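Local coordinates for p800 reaction center core protein (Heliobacterium modesticaldum, PDB 5V8K), which forms the core of a homodimeric photosynthetic reaction center, holding bacteriochlorophylls and a [4Fe-4S] cluster that probably serve light-driven electron transfer, at residues 456-461 with 487-492; 379-384 with 462-467. All blocks are in the same frame, centred on the assembly; numbering follows the deposited sequence.

Contact 1 (456-461 with 487-492); sequences WFYIDG and SHNPLH. With CA (calcium ion), chain B; GBF (Bacteriochlorophyll g), chain Y.
Asn-489, whose side chain meets Tyr-458, has its own backbone O gripped twice by His-492: the imidazole ND1 donates to Asn-489 O at 2.7 Å, and the backbone N of His-492 reaches it from the opposite face of the carbonyl plane. The amide is also anchored, since Asn-489 OD1 accepts from Leu-491 N at 2.8 Å, closing an Asx turn where helix 475-488 ends. Its ND2 lies 3.0 Å from Tyr-458 OH, with ring and amide planes 29° apart; that hydroxyl is hydrogen-bonded to Glu-378. Opposing this turn, helix 449-459 stops in a Schellman motif, in which Gly-461 at positive phi is C-prime. In Leu-491, CG anti to the backbone N (chi1 -177°) carries the isobutyl group to this helix end, where CD2 sits 3.7 Å from CE2 of Tyr-458, approaching the ring obliquely, while CD1 comes within 3.5 Å of Ile-459 O. Bacteriochlorophyll g borders both segments, its methyl CMB over one face of the tyrosine ring and its ester O1A at the ring edge. Next along, Asp-460 turns away and binds calcium through OD2 at 2.4 Å, with two waters, Gln-509 OE1 and Leu-597 O as the other ligands.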
loop_
_atom_site.group_PDB
_atom_site.type_symbol
_atom_site.label_atom_id
_atom_site.label_comp_id
_atom_site.label_asym_id
_atom_site.label_seq_id
_atom_site.Cartn_x
_atom_site.Cartn_y
_atom_site.Cartn_z
ATOM N N TRP A 456 -10.332 -16.086 -1.958
ATOM C CA TRP A 456 -11.355 -15.329 -2.666
ATOM C C TRP A 456 -11.132 -15.366 -4.175
ATOM O O TRP A 456 -12.068 -15.633 -4.948
ATOM C CB TRP A 456 -11.410 -13.876 -2.166
ATOM C CG TRP A 456 -12.341 -13.108 -3.081
ATOM C CD1 TRP A 456 -11.974 -12.216 -4.020
ATOM C CD2 TRP A 456 -13.762 -13.268 -3.207
ATOM N NE1 TRP A 456 -13.075 -11.797 -4.740
ATOM C CE2 TRP A 456 -14.187 -12.430 -4.256
ATOM C CE3 TRP A 456 -14.711 -14.048 -2.550
ATOM C CZ2 TRP A 456 -15.544 -12.333 -4.653
ATOM C CZ3 TRP A 456 -16.058 -13.959 -2.942
ATOM C CH2 TRP A 456 -16.455 -13.102 -3.974
ATOM N N PHE A 457 -9.907 -15.086 -4.621
ATOM C CA PHE A 457 -9.618 -15.131 -6.048
ATOM C C PHE A 457 -9.961 -16.498 -6.623
ATOM O O PHE A 457 -10.583 -16.584 -7.684
ATOM C CB PHE A 457 -8.167 -14.752 -6.317
ATOM C CG PHE A 457 -7.838 -13.305 -5.988
ATOM C CD1 PHE A 457 -8.681 -12.267 -6.357
ATOM C CD2 PHE A 457 -6.692 -12.994 -5.263
ATOM C CE1 PHE A 457 -8.356 -10.941 -6.018
ATOM C CE2 PHE A 457 -6.371 -11.719 -4.959
ATOM C CZ PHE A 457 -7.200 -10.687 -5.313
ATOM N N TYR A 458 -9.662 -17.575 -5.897
ATOM C CA TYR A 458 -10.026 -18.898 -6.393
ATOM C C TYR A 458 -11.543 -19.053 -6.490
ATOM O O TYR A 458 -12.079 -19.497 -7.519
ATOM C CB TYR A 458 -9.430 -19.978 -5.501
ATOM C CG TYR A 458 -9.870 -21.349 -5.901
ATOM C CD1 TYR A 458 -9.255 -22.011 -6.946
ATOM C CD2 TYR A 458 -10.888 -21.993 -5.240
ATOM C CE1 TYR A 458 -9.671 -23.267 -7.350
ATOM C CE2 TYR A 458 -11.298 -23.261 -5.622
ATOM C CZ TYR A 458 -10.701 -23.884 -6.699
ATOM O OH TYR A 458 -11.098 -25.158 -7.113
ATOM N N ILE A 459 -12.248 -18.713 -5.411
ATOM C CA ILE A 459 -13.683 -18.957 -5.333
ATOM C C ILE A 459 -14.425 -18.152 -6.398
ATOM O O ILE A 459 -15.416 -18.610 -6.957
ATOM C CB ILE A 459 -14.166 -18.647 -3.900
ATOM C CG1 ILE A 459 -13.805 -19.814 -2.977
ATOM C CG2 ILE A 459 -15.678 -18.337 -3.849
ATOM C CD1 ILE A 459 -13.927 -19.465 -1.498
ATOM N N ASP A 460 -13.951 -16.961 -6.703
ATOM C CA ASP A 460 -14.581 -16.152 -7.723
ATOM C C ASP A 460 -14.141 -16.519 -9.138
ATOM O O ASP A 460 -14.409 -15.738 -10.048
ATOM C CB ASP A 460 -14.301 -14.670 -7.508
ATOM C CG ASP A 460 -15.544 -13.796 -7.785
ATOM O OD1 ASP A 460 -16.675 -14.287 -7.671
ATOM O OD2 ASP A 460 -15.363 -12.623 -8.145
ATOM N N GLY A 461 -13.476 -17.651 -9.357
ATOM C CA GLY A 461 -13.205 -18.094 -10.717
ATOM C C GLY A 461 -11.982 -17.498 -11.403
ATOM O O GLY A 461 -11.878 -17.608 -12.627
ATOM N N SER A 487 -17.098 -30.194 -15.387
ATOM C CA SER A 487 -17.664 -31.502 -15.151
ATOM C C SER A 487 -17.373 -32.038 -13.756
ATOM O O SER A 487 -18.129 -32.884 -13.279
ATOM C CB SER A 487 -17.153 -32.462 -16.230
ATOM O OG SER A 487 -15.782 -32.731 -16.018
ATOM N N HIS A 488 -16.312 -31.585 -13.071
ATOM C CA HIS A 488 -15.971 -32.170 -11.775
ATOM C C HIS A 488 -15.843 -31.207 -10.606
ATOM O O HIS A 488 -15.764 -31.689 -9.475
ATOM C CB HIS A 488 -14.667 -32.973 -11.862
ATOM C CG HIS A 488 -14.831 -34.265 -12.585
ATOM N ND1 HIS A 488 -14.903 -34.339 -13.957
ATOM C CD2 HIS A 488 -14.977 -35.529 -12.130
ATOM C CE1 HIS A 488 -15.085 -35.597 -14.318
ATOM N NE2 HIS A 488 -15.127 -36.340 -13.227
ATOM N N ASN A 489 -15.822 -29.889 -10.810
ATOM C CA ASN A 489 -15.683 -28.991 -9.671
ATOM C C ASN A 489 -17.029 -28.376 -9.286
ATOM O O ASN A 489 -17.576 -27.574 -10.058
ATOM C CB ASN A 489 -14.669 -27.899 -9.968
ATOM C CG ASN A 489 -14.342 -27.117 -8.755
ATOM O OD1 ASN A 489 -15.110 -27.120 -7.792
ATOM N ND2 ASN A 489 -13.177 -26.477 -8.753
ATOM N N PRO A 490 -17.580 -28.693 -8.107
ATOM C CA PRO A 490 -18.858 -28.078 -7.693
ATOM C C PRO A 490 -18.853 -26.551 -7.694
ATOM O O PRO A 490 -19.930 -25.937 -7.769
ATOM C CB PRO A 490 -19.084 -28.622 -6.279
ATOM C CG PRO A 490 -18.136 -29.763 -6.095
ATOM C CD PRO A 490 -17.117 -29.744 -7.185
ATOM N N LEU A 491 -17.688 -25.927 -7.621
ATOM C CA LEU A 491 -17.608 -24.471 -7.693
ATOM C C LEU A 491 -18.165 -23.917 -8.996
ATOM O O LEU A 491 -18.444 -22.716 -9.077
ATOM C CB LEU A 491 -16.150 -24.012 -7.550
ATOM C CG LEU A 491 -15.852 -22.522 -7.537
ATOM C CD1 LEU A 491 -16.502 -21.882 -6.341
ATOM C CD2 LEU A 491 -14.379 -22.290 -7.462
ATOM N N HIS A 492 -18.247 -24.734 -10.048
ATOM C CA HIS A 492 -18.741 -24.198 -11.314
ATOM C C HIS A 492 -20.205 -23.780 -11.226
ATOM O O HIS A 492 -20.652 -22.982 -12.059
ATOM C CB HIS A 492 -18.520 -25.198 -12.441
ATOM C CG HIS A 492 -19.591 -26.227 -12.565
ATOM N ND1 HIS A 492 -19.529 -27.443 -11.918
ATOM C CD2 HIS A 492 -20.744 -26.237 -13.278
ATOM C CE1 HIS A 492 -20.611 -28.147 -12.204
ATOM N NE2 HIS A 492 -21.359 -27.440 -13.033
HETATM CA CA CA B . -17.057 -10.957 -8.634
HETATM MG MG GBF Y . -11.105 -29.310 -1.317
HETATM C CHA GBF Y . -14.070 -30.326 -2.843
HETATM C CHB GBF Y . -10.880 -26.887 -3.597
HETATM C CHC GBF Y . -8.625 -28.040 0.704
HETATM C CHD GBF Y . -12.093 -31.442 1.423
HETATM N NA GBF Y . -12.208 -28.753 -2.883
HETATM C C1A GBF Y . -13.221 -29.320 -3.546
HETATM C C2A GBF Y . -13.837 -28.529 -4.675
HETATM C C3A GBF Y . -12.601 -27.747 -5.060
HETATM C C4A GBF Y . -11.866 -27.791 -3.766
HETATM C CMA GBF Y . -11.809 -28.487 -6.157
HETATM C CAA GBF Y . -15.055 -27.626 -4.430
HETATM C CBA GBF Y . -14.956 -26.862 -3.120
HETATM C CGA GBF Y . -14.090 -25.622 -3.209
HETATM O O1A GBF Y . -13.975 -24.954 -4.218
HETATM O O2A GBF Y . -13.495 -25.120 -1.996
HETATM N NB GBF Y . -9.941 -27.660 -1.434
HETATM C C1B GBF Y . -9.922 -26.809 -2.468
HETATM C C2B GBF Y . -8.924 -25.869 -2.223
HETATM C C3B GBF Y . -8.308 -26.196 -1.031
HETATM C C4B GBF Y . -8.941 -27.355 -0.570
HETATM C CMB GBF Y . -8.560 -24.682 -3.079
HETATM C CAB GBF Y . -7.212 -25.352 -0.522
HETATM C CBB GBF Y . -6.600 -25.361 0.619
HETATM N NC GBF Y . -10.526 -29.672 0.601
HETATM C C1C GBF Y . -9.490 -29.115 1.235
HETATM C C2C GBF Y . -9.023 -29.468 2.599
HETATM C C3C GBF Y . -10.132 -30.437 2.675
HETATM C C4C GBF Y . -10.939 -30.543 1.548
HETATM C CMC GBF Y . -7.618 -30.082 2.471
HETATM C CAC GBF Y . -10.400 -31.288 3.859
HETATM C CBC GBF Y . -9.562 -31.216 5.099
HETATM N ND GBF Y . -12.581 -30.559 -0.736
HETATM C C1D GBF Y . -12.955 -31.363 0.243
HETATM C C2D GBF Y . -14.301 -32.252 0.181
HETATM C C3D GBF Y . -14.554 -31.709 -1.061
HETATM C C4D GBF Y . -13.642 -30.771 -1.596
HETATM C CMD GBF Y . -15.033 -33.242 1.033
HETATM C CAD GBF Y . -15.512 -32.038 -2.129
HETATM O OBD GBF Y . -16.685 -32.535 -2.124
HETATM C CBD GBF Y . -15.257 -31.096 -3.261
HETATM C CGD GBF Y . -14.977 -31.882 -4.499
HETATM O O1D GBF Y . -13.839 -32.280 -4.787
HETATM O O2D GBF Y . -16.092 -32.219 -5.328
HETATM C CED GBF Y . -15.809 -33.016 -6.471
HETATM C C1 GBF Y . -12.675 -23.954 -2.029
HETATM C C2 GBF Y . -12.523 -23.464 -0.625
HETATM C C3 GBF Y . -11.719 -22.441 -0.337
HETATM C C4 GBF Y . -10.918 -21.799 -1.419
HETATM C C5 GBF Y . -11.608 -21.954 1.087
HETATM C C6 GBF Y . -10.245 -22.388 1.663
HETATM C C7 GBF Y . -10.037 -21.828 3.063
HETATM C C8 GBF Y . -9.459 -22.544 4.056
HETATM C C9 GBF Y . -8.951 -23.950 3.835
HETATM C C10 GBF Y . -9.220 -21.964 5.429
HETATM C C11 GBF Y . -10.353 -21.209 6.026
HETATM C C12 GBF Y . -10.151 -20.972 7.509
HETATM C C13 GBF Y . -11.143 -20.487 8.280
HETATM C C14 GBF Y . -10.892 -20.277 9.739
HETATM C C15 GBF Y . -12.504 -20.141 7.707
HETATM O O HOH W 1 -18.558 -12.575 -7.424
HETATM O O HOH W 2 -17.429 -12.392 -10.461
#

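Contact 2 (379-384 with 462-467). With GBF (Bacteriochlorophyll g), chain Z.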
loop_
_atom_site.group_PDB
_atom_site.type_symbol
_atom_site.label_atom_id
_atom_site.label_comp_id
_atom_site.label_asym_id
_atom_site.label_seq_id
_atom_site.Cartn_x
_atom_site.Cartn_y
_atom_site.Cartn_z
ATOM N N PHE A 379 -3.890 -26.682 -8.084
ATOM C CA PHE A 379 -2.612 -27.004 -7.440
ATOM C C PHE A 379 -1.971 -25.756 -6.836
ATOM O O PHE A 379 -1.644 -25.734 -5.641
ATOM C CB PHE A 379 -1.658 -27.694 -8.429
ATOM C CG PHE A 379 -0.303 -28.059 -7.811
ATOM C CD1 PHE A 379 -0.119 -29.284 -7.191
ATOM C CD2 PHE A 379 0.758 -27.171 -7.838
ATOM C CE1 PHE A 379 1.111 -29.636 -6.617
ATOM C CE2 PHE A 379 2.001 -27.508 -7.271
ATOM C CZ PHE A 379 2.169 -28.741 -6.651
ATOM N N VAL A 380 -1.836 -24.685 -7.631
ATOM C CA VAL A 380 -1.231 -23.455 -7.122
ATOM C C VAL A 380 -2.096 -22.842 -6.013
ATOM O O VAL A 380 -1.588 -22.436 -4.959
ATOM C CB VAL A 380 -0.991 -22.462 -8.269
ATOM C CG1 VAL A 380 -0.559 -21.053 -7.747
ATOM C CG2 VAL A 380 0.019 -23.013 -9.219
ATOM N N ALA A 381 -3.415 -22.752 -6.232
ATOM C CA ALA A 381 -4.256 -22.047 -5.270
ATOM C C ALA A 381 -4.260 -22.756 -3.921
ATOM O O ALA A 381 -4.177 -22.120 -2.865
ATOM C CB ALA A 381 -5.684 -21.929 -5.805
ATOM N N ALA A 382 -4.350 -24.076 -3.936
ATOM C CA ALA A 382 -4.371 -24.817 -2.690
ATOM C C ALA A 382 -3.029 -24.733 -1.949
ATOM O O ALA A 382 -3.000 -24.613 -0.719
ATOM C CB ALA A 382 -4.759 -26.265 -2.970
ATOM N N HIS A 383 -1.908 -24.760 -2.666
ATOM C CA HIS A 383 -0.636 -24.589 -1.964
ATOM C C HIS A 383 -0.431 -23.159 -1.491
ATOM O O HIS A 383 0.242 -22.946 -0.484
ATOM C CB HIS A 383 0.516 -25.060 -2.832
ATOM C CG HIS A 383 0.552 -26.538 -2.968
ATOM N ND1 HIS A 383 -0.219 -27.213 -3.885
ATOM C CD2 HIS A 383 1.210 -27.480 -2.256
ATOM C CE1 HIS A 383 -0.020 -28.511 -3.751
ATOM N NE2 HIS A 383 0.871 -28.697 -2.794
ATOM N N ALA A 384 -1.009 -22.169 -2.170
ATOM C CA ALA A 384 -0.866 -20.800 -1.689
ATOM C C ALA A 384 -1.697 -20.572 -0.416
ATOM O O ALA A 384 -1.269 -19.873 0.508
ATOM C CB ALA A 384 -1.269 -19.823 -2.793
ATOM N N CYS A 462 -11.073 -16.848 -10.675
ATOM C CA CYS A 462 -9.763 -16.516 -11.235
ATOM C C CYS A 462 -9.002 -17.760 -11.687
ATOM O O CYS A 462 -9.063 -18.821 -11.056
ATOM C CB CYS A 462 -8.879 -15.786 -10.235
ATOM S SG CYS A 462 -9.361 -14.145 -9.935
ATOM N N TRP A 463 -8.255 -17.604 -12.777
ATOM C CA TRP A 463 -7.213 -18.560 -13.125
ATOM C C TRP A 463 -6.063 -18.418 -12.128
ATOM O O TRP A 463 -5.471 -17.339 -11.990
ATOM C CB TRP A 463 -6.735 -18.318 -14.557
ATOM C CG TRP A 463 -5.636 -19.242 -15.027
ATOM C CD1 TRP A 463 -4.323 -18.922 -15.254
ATOM C CD2 TRP A 463 -5.764 -20.626 -15.323
ATOM N NE1 TRP A 463 -3.643 -20.019 -15.706
ATOM C CE2 TRP A 463 -4.503 -21.081 -15.756
ATOM C CE3 TRP A 463 -6.831 -21.525 -15.287
ATOM C CZ2 TRP A 463 -4.277 -22.381 -16.120
ATOM C CZ3 TRP A 463 -6.613 -22.801 -15.661
ATOM C CH2 TRP A 463 -5.341 -23.233 -16.075
ATOM N N MET A 464 -5.781 -19.473 -11.377
ATOM C CA MET A 464 -4.773 -19.376 -10.340
ATOM C C MET A 464 -3.451 -20.030 -10.762
ATOM O O MET A 464 -2.540 -20.175 -9.942
ATOM C CB MET A 464 -5.343 -19.959 -9.045
ATOM C CG MET A 464 -6.594 -19.182 -8.508
ATOM S SD MET A 464 -6.261 -17.444 -8.095
ATOM C CE MET A 464 -5.406 -17.653 -6.552
ATOM N N GLY A 465 -3.318 -20.385 -12.036
ATOM C CA GLY A 465 -2.039 -20.817 -12.558
ATOM C C GLY A 465 -1.055 -19.705 -12.842
ATOM O O GLY A 465 0.128 -19.989 -13.062
ATOM N N SER A 466 -1.501 -18.455 -12.755
ATOM C CA SER A 466 -0.776 -17.301 -13.259
ATOM C C SER A 466 -1.386 -16.078 -12.591
ATOM O O SER A 466 -2.547 -16.106 -12.190
ATOM C CB SER A 466 -0.866 -17.229 -14.799
ATOM O OG SER A 466 -0.255 -16.048 -15.301
ATOM N N PHE A 467 -0.603 -14.993 -12.480
ATOM C CA PHE A 467 -1.150 -13.760 -11.942
ATOM C C PHE A 467 -1.870 -12.938 -13.022
ATOM O O PHE A 467 -2.649 -12.032 -12.680
ATOM C CB PHE A 467 -0.052 -12.884 -11.275
ATOM C CG PHE A 467 0.706 -13.554 -10.170
ATOM C CD1 PHE A 467 0.066 -14.381 -9.272
ATOM C CD2 PHE A 467 2.080 -13.365 -10.049
ATOM C CE1 PHE A 467 0.762 -14.994 -8.261
ATOM C CE2 PHE A 467 2.788 -13.970 -9.040
ATOM C CZ PHE A 467 2.126 -14.799 -8.140
HETATM MG MG GBF Z . 0.936 -30.527 -1.154
HETATM C CHA GBF Z . -2.139 -31.538 -2.409
HETATM C CHB GBF Z . -0.503 -28.924 1.306
HETATM C CHC GBF Z . 4.135 -30.132 0.133
HETATM C CHD GBF Z . 2.395 -32.599 -3.716
HETATM N NA GBF Z . -0.927 -30.262 -0.658
HETATM C C1A GBF Z . -2.087 -30.761 -1.118
HETATM C C2A GBF Z . -3.316 -30.035 -0.685
HETATM C C3A GBF Z . -2.781 -29.455 0.610
HETATM C C4A GBF Z . -1.304 -29.532 0.395
HETATM C CMA GBF Z . -3.286 -28.021 0.800
HETATM C CAA GBF Z . -4.599 -30.853 -0.460
HETATM C CBA GBF Z . -4.311 -32.138 0.312
HETATM C CGA GBF Z . -5.520 -33.043 0.271
HETATM O O1A GBF Z . -6.144 -33.244 -0.759
HETATM O O2A GBF Z . -5.788 -33.899 1.409
HETATM N NB GBF Z . 1.704 -29.604 0.491
HETATM C C1B GBF Z . 0.968 -29.002 1.432
HETATM C C2B GBF Z . 1.794 -28.537 2.441
HETATM C C3B GBF Z . 3.092 -28.912 2.080
HETATM C C4B GBF Z . 2.982 -29.569 0.852
HETATM C CMB GBF Z . 1.288 -27.811 3.663
HETATM C CAB GBF Z . 4.375 -28.705 2.792
HETATM C CBB GBF Z . 4.546 -28.261 4.008
HETATM N NC GBF Z . 2.777 -31.226 -1.667
HETATM C C1C GBF Z . 3.935 -30.949 -1.079
HETATM C C2C GBF Z . 5.263 -31.370 -1.579
HETATM C C3C GBF Z . 4.605 -32.094 -2.654
HETATM C C4C GBF Z . 3.233 -31.974 -2.700
HETATM C CMC GBF Z . 5.928 -30.107 -2.090
HETATM C CAC GBF Z . 5.355 -32.862 -3.680
HETATM C CBC GBF Z . 6.863 -32.997 -3.644
HETATM N ND GBF Z . 0.409 -31.818 -2.600
HETATM C C1D GBF Z . 0.952 -32.475 -3.618
HETATM C C2D GBF Z . 0.077 -33.146 -4.783
HETATM C C3D GBF Z . -1.069 -32.656 -4.150
HETATM C C4D GBF Z . -0.916 -31.935 -2.936
HETATM C CMD GBF Z . 0.392 -33.915 -6.026
HETATM C CAD GBF Z . -2.515 -32.634 -4.450
HETATM O OBD GBF Z . -3.268 -33.248 -5.281
HETATM C CBD GBF Z . -3.215 -31.906 -3.354
HETATM C CGD GBF Z . -3.887 -30.682 -3.883
HETATM O O1D GBF Z . -3.297 -29.791 -4.463
HETATM O O2D GBF Z . -5.298 -30.536 -3.741
HETATM C CED GBF Z . -5.886 -29.422 -4.417
HETATM C C1 GBF Z . -6.692 -34.985 1.257
HETATM C C2 GBF Z . -7.268 -35.411 2.593
HETATM C C3 GBF Z . -6.652 -36.293 3.394
HETATM C C4 GBF Z . -5.339 -36.916 3.030
HETATM C C5 GBF Z . -7.295 -36.658 4.705
#
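The loop 462-467 passes close beside helix 376-401, the CA atoms of Ala-381 and Met-464 lying 5.8 Å apart and those of Val-380 and Gly-465 6.1 Å. No hydrogen bond joins 379-384 to 462-467, although Met-464 N is hydrogen-bonded to Ser-377 OG at the start of the helix. Instead Val-380, with CG1 anti to the backbone N (chi1 171°), presses that methyl to 3.1 Å from Met-464 O, a tight fit. Alongside, CB of Ala-381 rests 3.8 Å from CB of Met-464, whose chain bends at both chi2 and chi3. A CB on Gly-465 would collide with the indole of Trp-463, whose face lies under the glycine N. His-383, one turn on from Phe-379, binds the magnesium of a bacteriochlorophyll g through NE2 at 2.5 Å. Its other nitrogen fixes the ring's rotation: ND1 donates to Phe-379 O at 2.7 Å with an N-H...O angle of 166°, and that oxygen also accepts the helical bond from His-383 N on its opposite face. The Phe-379 ring offers one face to CE1 of the imidazole. Replacing His-383 by an alanine removes NE2 and would probably leave the magnesium without this axial ligand. Through Val-380, Ala-384, Met-464 and Phe-467, helix and loop both contribute to a bacteriochlorophyll g' site, a pocket of the pigment-binding kind found in PsaA/PsaB-like reaction centers.

Overall arrangement
Both contacts are buried, their centres 12 Å apart, and residues 456-467 run through the two without a break. Phe-457 O and Cys-462 N, 3.0 Å apart, probably hydrogen-bond where the helix end of contact 1 passes into the loop of contact 2. Side chains join them as well: Tyr-458 CD1 packs on Ala-381 CB at 3.7 Å, and Phe-457 CB lies 3.7 Å from Met-464 SD. Both pack mainly through aliphatic side chains. Contact 1, between two helix ends, differs in the polar turns within its segments and the calcium ligand beside them, whereas contact 2 sets a loop against the body of a helix, and its metal bond is to a pigment's magnesium.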